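Local coordinates for allantoicase (PDB 1O59), which hydrolyses allantoate to (S)-ureidoglycolate and urea, letting yeast draw on purines as a secondary nitrogen source, at residues A[59-64]-A[96-101]; A[175-180]-A[188-193]. All coordinates share one frame; numbering follows the deposited sequence.

Contact 1. Residues A[59-64]-A[96-101]; sequences NLIQPT and VIIKMG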
loop_
_atom_site.group_PDB
_atom_site.type_symbol
_atom_site.label_atom_id
_atom_site.label_comp_id
_atom_site.label_asym_id
_atom_site.label_seq_id
_atom_site.Cartn_x
_atom_site.Cartn_y
_atom_site.Cartn_z
ATOM N N ASN A 59 13.199 -8.801 1.476
ATOM C CA ASN A 59 13.368 -7.655 0.582
ATOM C C ASN A 59 12.166 -7.407 -0.313
ATOM O O ASN A 59 11.889 -6.262 -0.659
ATOM C CB ASN A 59 14.632 -7.780 -0.272
ATOM C CG ASN A 59 15.914 -7.684 0.542
ATOM O OD1 ASN A 59 16.821 -8.501 0.377
ATOM N ND2 ASN A 59 15.989 -6.707 1.424
ATOM N N LEU A 60 11.430 -8.463 -0.642
ATOM C CA LEU A 60 10.313 -8.382 -1.607
ATOM C C LEU A 60 9.256 -7.380 -1.247
ATOM O O LEU A 60 8.636 -6.818 -2.150
ATOM C CB LEU A 60 9.611 -9.727 -1.729
ATOM C CG LEU A 60 10.412 -10.892 -2.276
ATOM C CD1 LEU A 60 9.666 -12.189 -2.075
ATOM C CD2 LEU A 60 10.693 -10.695 -3.741
ATOM N N ILE A 61 9.019 -7.181 0.056
ATOM C CA ILE A 61 7.894 -6.336 0.524
ATOM C C ILE A 61 8.296 -4.983 1.093
ATOM O O ILE A 61 7.428 -4.236 1.618
ATOM C CB ILE A 61 7.006 -7.056 1.550
ATOM C CG1 ILE A 61 7.801 -7.535 2.759
ATOM C CG2 ILE A 61 6.301 -8.251 0.922
ATOM C CD1 ILE A 61 6.886 -8.050 3.888
ATOM N N GLN A 62 9.589 -4.646 0.971
ATOM C CA GLN A 62 10.074 -3.365 1.489
ATOM C C GLN A 62 9.483 -2.191 0.688
ATOM O O GLN A 62 9.286 -2.269 -0.515
ATOM C CB GLN A 62 11.625 -3.307 1.533
ATOM C CG GLN A 62 12.235 -4.369 2.453
ATOM C CD GLN A 62 11.659 -4.309 3.901
ATOM O OE1 GLN A 62 11.728 -3.249 4.564
ATOM N NE2 GLN A 62 11.069 -5.420 4.366
ATOM N N PRO A 63 9.223 -1.092 1.369
ATOM C CA PRO A 63 8.613 0.086 0.743
ATOM C C PRO A 63 9.466 0.803 -0.310
ATOM O O PRO A 63 8.930 1.521 -1.171
ATOM C CB PRO A 63 8.378 1.020 1.931
ATOM C CG PRO A 63 9.226 0.518 3.016
ATOM C CD PRO A 63 9.491 -0.898 2.800
ATOM N N THR A 64 10.773 0.618 -0.222
ATOM C CA THR A 64 11.728 1.313 -1.070
ATOM C C THR A 64 11.728 0.726 -2.473
ATOM O O THR A 64 11.311 -0.414 -2.696
ATOM C CB THR A 64 13.125 1.133 -0.489
ATOM O OG1 THR A 64 13.304 -0.244 -0.142
ATOM C CG2 THR A 64 13.267 1.803 0.856
ATOM N N VAL A 96 7.502 -18.356 -1.240
ATOM C CA VAL A 96 7.502 -17.537 -0.033
ATOM C C VAL A 96 6.061 -17.326 0.388
ATOM O O VAL A 96 5.175 -17.068 -0.451
ATOM C CB VAL A 96 8.254 -16.175 -0.244
ATOM C CG1 VAL A 96 7.823 -15.498 -1.511
ATOM C CG2 VAL A 96 8.041 -15.251 0.914
ATOM N N ILE A 97 5.843 -17.462 1.688
ATOM C CA ILE A 97 4.562 -17.219 2.272
ATOM C C ILE A 97 4.571 -15.874 3.019
ATOM O O ILE A 97 5.497 -15.564 3.785
ATOM C CB ILE A 97 4.178 -18.379 3.204
ATOM C CG1 ILE A 97 3.947 -19.662 2.399
ATOM C CG2 ILE A 97 2.900 -18.045 3.941
ATOM C CD1 ILE A 97 3.992 -20.935 3.226
ATOM N N ILE A 98 3.518 -15.083 2.804
ATOM C CA ILE A 98 3.435 -13.732 3.377
ATOM C C ILE A 98 2.072 -13.475 3.974
ATOM O O ILE A 98 1.041 -13.647 3.304
ATOM C CB ILE A 98 3.717 -12.649 2.325
ATOM C CG1 ILE A 98 5.056 -12.889 1.617
ATOM C CG2 ILE A 98 3.802 -11.286 2.994
ATOM C CD1 ILE A 98 5.133 -12.263 0.250
ATOM N N LYS A 99 2.080 -13.060 5.237
ATOM C CA LYS A 99 0.890 -12.675 5.913
ATOM C C LYS A 99 0.640 -11.205 5.614
ATOM O O LYS A 99 1.561 -10.387 5.679
ATOM C CB LYS A 99 1.046 -12.900 7.398
ATOM C CG LYS A 99 -0.250 -12.754 8.129
ATOM C CD LYS A 99 -0.184 -13.222 9.553
ATOM C CE LYS A 99 -1.559 -12.920 10.226
ATOM N NZ LYS A 99 -1.532 -13.033 11.728
HETATM N N MSE A 100 -0.597 -10.861 5.265
HETATM C CA MSE A 100 -0.939 -9.457 5.028
HETATM C C MSE A 100 -0.863 -8.662 6.325
HETATM O O MSE A 100 -1.000 -9.202 7.427
HETATM C CB MSE A 100 -2.378 -9.299 4.509
HETATM C CG MSE A 100 -2.671 -10.005 3.221
HETATM SE SE MSE A 100 -4.560 -9.925 2.804
HETATM C CE MSE A 100 -4.486 -11.058 1.457
ATOM N N GLY A 101 -0.708 -7.350 6.168
ATOM C CA GLY A 101 -0.713 -6.458 7.311
ATOM C C GLY A 101 -2.120 -6.059 7.664
ATOM O O GLY A 101 -2.388 -5.668 8.766
#

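Contact 2. Residues A[175-180]-A[188-193]; sequences THIKLK and ARFRLY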
loop_
_atom_site.group_PDB
_atom_site.type_symbol
_atom_site.label_atom_id
_atom_site.label_comp_id
_atom_site.label_asym_id
_atom_site.label_seq_id
_atom_site.Cartn_x
_atom_site.Cartn_y
_atom_site.Cartn_z
ATOM N N THR A 175 -6.083 -13.840 3.656
ATOM C CA THR A 175 -5.230 -13.297 4.731
ATOM C C THR A 175 -3.731 -13.500 4.503
ATOM O O THR A 175 -2.921 -12.815 5.115
ATOM C CB THR A 175 -5.534 -14.006 6.063
ATOM O OG1 THR A 175 -5.297 -15.408 5.901
ATOM C CG2 THR A 175 -7.012 -13.912 6.493
ATOM N N HIS A 176 -3.384 -14.490 3.684
ATOM C CA HIS A 176 -2.017 -14.922 3.418
ATOM C C HIS A 176 -1.816 -15.129 1.902
ATOM O O HIS A 176 -2.719 -15.569 1.213
ATOM C CB HIS A 176 -1.746 -16.267 4.089
ATOM C CG HIS A 176 -1.619 -16.202 5.577
ATOM N ND1 HIS A 176 -2.704 -16.039 6.410
ATOM C CD2 HIS A 176 -0.535 -16.325 6.381
ATOM C CE1 HIS A 176 -2.292 -16.044 7.664
ATOM N NE2 HIS A 176 -0.980 -16.219 7.674
ATOM N N ILE A 177 -0.604 -14.853 1.425
ATOM C CA ILE A 177 -0.241 -14.983 0.018
ATOM C C ILE A 177 0.945 -15.916 -0.120
ATOM O O ILE A 177 1.853 -15.884 0.701
ATOM C CB ILE A 177 0.118 -13.563 -0.564
ATOM C CG1 ILE A 177 -1.111 -12.624 -0.474
ATOM C CG2 ILE A 177 0.681 -13.667 -2.001
ATOM C CD1 ILE A 177 -2.334 -13.161 -1.122
ATOM N N LYS A 178 0.908 -16.737 -1.166
ATOM C CA LYS A 178 2.032 -17.588 -1.565
ATOM C C LYS A 178 2.500 -17.179 -2.950
ATOM O O LYS A 178 1.745 -17.209 -3.935
ATOM C CB LYS A 178 1.659 -19.082 -1.589
ATOM C CG LYS A 178 2.869 -20.016 -1.447
ATOM C CD LYS A 178 2.684 -21.398 -2.039
ATOM C CE LYS A 178 1.554 -22.153 -1.419
ATOM N NZ LYS A 178 1.460 -23.543 -1.892
ATOM N N LEU A 179 3.765 -16.805 -3.018
ATOM C CA LEU A 179 4.414 -16.512 -4.282
ATOM C C LEU A 179 5.223 -17.725 -4.684
ATOM O O LEU A 179 6.003 -18.243 -3.903
ATOM C CB LEU A 179 5.307 -15.286 -4.110
ATOM C CG LEU A 179 6.298 -14.941 -5.221
ATOM C CD1 LEU A 179 5.597 -14.488 -6.469
ATOM C CD2 LEU A 179 7.224 -13.855 -4.658
ATOM N N LYS A 180 5.010 -18.189 -5.905
ATOM C CA LYS A 180 5.754 -19.316 -6.450
ATOM C C LYS A 180 6.612 -18.814 -7.615
ATOM O O LYS A 180 6.121 -18.128 -8.494
ATOM C CB LYS A 180 4.795 -20.394 -6.964
ATOM C CG LYS A 180 3.839 -21.021 -5.951
ATOM C CD LYS A 180 3.266 -22.327 -6.562
ATOM C CE LYS A 180 2.486 -23.180 -5.545
ATOM N NZ LYS A 180 1.716 -24.332 -6.183
ATOM N N ALA A 188 13.179 -8.811 -7.172
ATOM C CA ALA A 188 13.458 -7.628 -6.365
ATOM C C ALA A 188 12.268 -7.277 -5.459
ATOM O O ALA A 188 12.421 -7.239 -4.224
ATOM C CB ALA A 188 13.833 -6.451 -7.276
ATOM N N ARG A 189 11.091 -7.072 -6.061
ATOM C CA ARG A 189 9.904 -6.655 -5.308
ATOM C C ARG A 189 8.665 -7.397 -5.679
ATOM O O ARG A 189 8.464 -7.756 -6.861
ATOM C CB ARG A 189 9.606 -5.164 -5.480
ATOM C CG ARG A 189 10.617 -4.222 -4.813
ATOM C CD ARG A 189 10.696 -4.341 -3.312
ATOM N NE ARG A 189 11.656 -3.363 -2.761
ATOM C CZ ARG A 189 12.973 -3.543 -2.682
ATOM N NH1 ARG A 189 13.547 -4.681 -3.051
ATOM N NH2 ARG A 189 13.721 -2.585 -2.176
ATOM N N PHE A 190 7.800 -7.579 -4.680
ATOM C CA PHE A 190 6.457 -8.156 -4.911
ATOM C C PHE A 190 5.373 -7.349 -4.208
ATOM O O PHE A 190 5.334 -7.300 -2.983
ATOM C CB PHE A 190 6.433 -9.614 -4.455
ATOM C CG PHE A 190 5.074 -10.298 -4.550
ATOM C CD1 PHE A 190 4.195 -10.061 -5.634
ATOM C CD2 PHE A 190 4.694 -11.223 -3.573
ATOM C CE1 PHE A 190 2.960 -10.708 -5.716
ATOM C CE2 PHE A 190 3.475 -11.893 -3.669
ATOM C CZ PHE A 190 2.608 -11.631 -4.742
ATOM N N ARG A 191 4.522 -6.693 -4.992
ATOM C CA ARG A 191 3.363 -5.968 -4.471
ATOM C C ARG A 191 2.093 -6.747 -4.801
ATOM O O ARG A 191 1.938 -7.199 -5.913
ATOM C CB ARG A 191 3.249 -4.595 -5.155
ATOM C CG ARG A 191 4.526 -3.778 -5.263
ATOM C CD ARG A 191 5.261 -3.614 -3.957
ATOM N NE ARG A 191 6.402 -2.681 -3.999
ATOM C CZ ARG A 191 7.289 -2.570 -3.000
ATOM N NH1 ARG A 191 7.190 -3.369 -1.940
ATOM N NH2 ARG A 191 8.285 -1.690 -3.064
ATOM N N LEU A 192 1.174 -6.891 -3.862
ATOM C CA LEU A 192 -0.118 -7.495 -4.185
ATOM C C LEU A 192 -1.290 -6.589 -3.757
ATOM O O LEU A 192 -1.470 -6.285 -2.566
ATOM C CB LEU A 192 -0.251 -8.909 -3.586
ATOM C CG LEU A 192 -1.395 -9.701 -4.234
ATOM C CD1 LEU A 192 -1.060 -10.205 -5.657
ATOM C CD2 LEU A 192 -1.785 -10.842 -3.358
ATOM N N TYR A 193 -2.075 -6.152 -4.748
ATOM C CA TYR A 193 -3.150 -5.190 -4.496
ATOM C C TYR A 193 -4.479 -5.845 -4.171
ATOM O O TYR A 193 -4.979 -6.681 -4.955
ATOM C CB TYR A 193 -3.285 -4.167 -5.665
ATOM C CG TYR A 193 -1.983 -3.430 -5.851
ATOM C CD1 TYR A 193 -1.539 -2.545 -4.871
ATOM C CD2 TYR A 193 -1.163 -3.664 -6.957
ATOM C CE1 TYR A 193 -0.326 -1.884 -4.990
ATOM C CE2 TYR A 193 0.049 -3.012 -7.082
ATOM C CZ TYR A 193 0.459 -2.116 -6.083
ATOM O OH TYR A 193 1.654 -1.462 -6.138
#

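Contact 1. Residues A[59-64]-A[96-101]
L60 and V96 reach toward each other tip to tip, L60 CD1 meeting V96 CG1 at 3.8 Å. In L60, CG stands opposite the carbonyl carbon (chi1 -63°) and the chain then runs on extended (chi2 169°), so that CD1 is carried out to the strand. V96 places CG1 between its backbone N and carbonyl carbon (chi1 47°), and it is this methyl that receives the leucine. One residue on in the loop and two on in the strand, I61 CG2 approaches I98 CD1 at 4.2 Å, a looser meeting of methyls; here the isoleucine of the loop offers its short branch and the isoleucine of the strand the end of its long one. All four side chains are buried, and the contact between the segments is purely apolar. Strand 94-99 belongs to the five-stranded antiparallel sheet of a β-sandwich, consistent with the galactose-binding-like clan of the allantoicase repeat. Residues 59-64 lie in the loop after strand 45-49, itself a neighbour of 94-99 in that sheet. The loop turns tightly there, Q62 N donating to N59 O at 3.2 Å. Outside the two segments, L60 also leans on L179 and I187, while I98 packs on F190. The loop backbone is tied down as well: I61 O accepts a hydrogen bond from S40 OG.

Contact 2. Residues A[175-180]-A[188-193]
One face of the F190 ring carries L179 CD1, 4.3 Å above the plane and over its centre, while I177 CG2 comes to the ring edge, 3.7 Å from F190 CE2. L179 CD2 reaches the same ring at its rim, 3.8 Å from F190 CD2, the leucine and phenylalanine sliding past each other in opposite directions. At the edge of the H176 ring, in its plane, T175 OG1 hydrogen-bonds H176 ND1 at 2.7 Å. The R189 guanidinium has R191 NH2 at its edge, R189 CG lies over one face of the R191 guanidinium, offset toward its rim, and R189 NH1 donates to A188 O at 3.0 Å, from above the carbonyl plane; D81 gives that nitrogen a salt bridge. The long branch of I177 stands opposite the carbonyl carbon (chi1 -62°) and turns to L192 CD2, though the exact closeness of the two methyls is doubtful. That rotation sets CG2 anti to the backbone N, directed at the F190 edge, one branch to each residue. An alanine in place of F190 is likely to open a gap between the strands and leave L179 and I177 CG2 without their shared ring. I112 and I127 also pack on F190. Strands 176-180 and 189-193 belong to different sheets, their axes 10.2 Å apart and 137° from parallel: this is the face-to-face packing of a β-sandwich core, here in the first allantoicase repeat.

Both contacts are buried, apolar and set in the same β-sandwich, their centres about 7 Å apart. Strands 94-99 and 176-182 are neighbours in one sheet, so V96 and I98 of contact 1 line the interior beside I177 and L179 of contact 2. What packs on them differs: in contact 1 a connecting loop meets them with methyls alone, whereas in contact 2 a strand of the facing sheet brings an aromatic ring and buries more surface, 204 against 140 Å². Polar bonds join the contacts instead: L60 O probably accepts from F190 N, and Q62 O from R191 NH1, fixing loop 59-64 to strand 186-196.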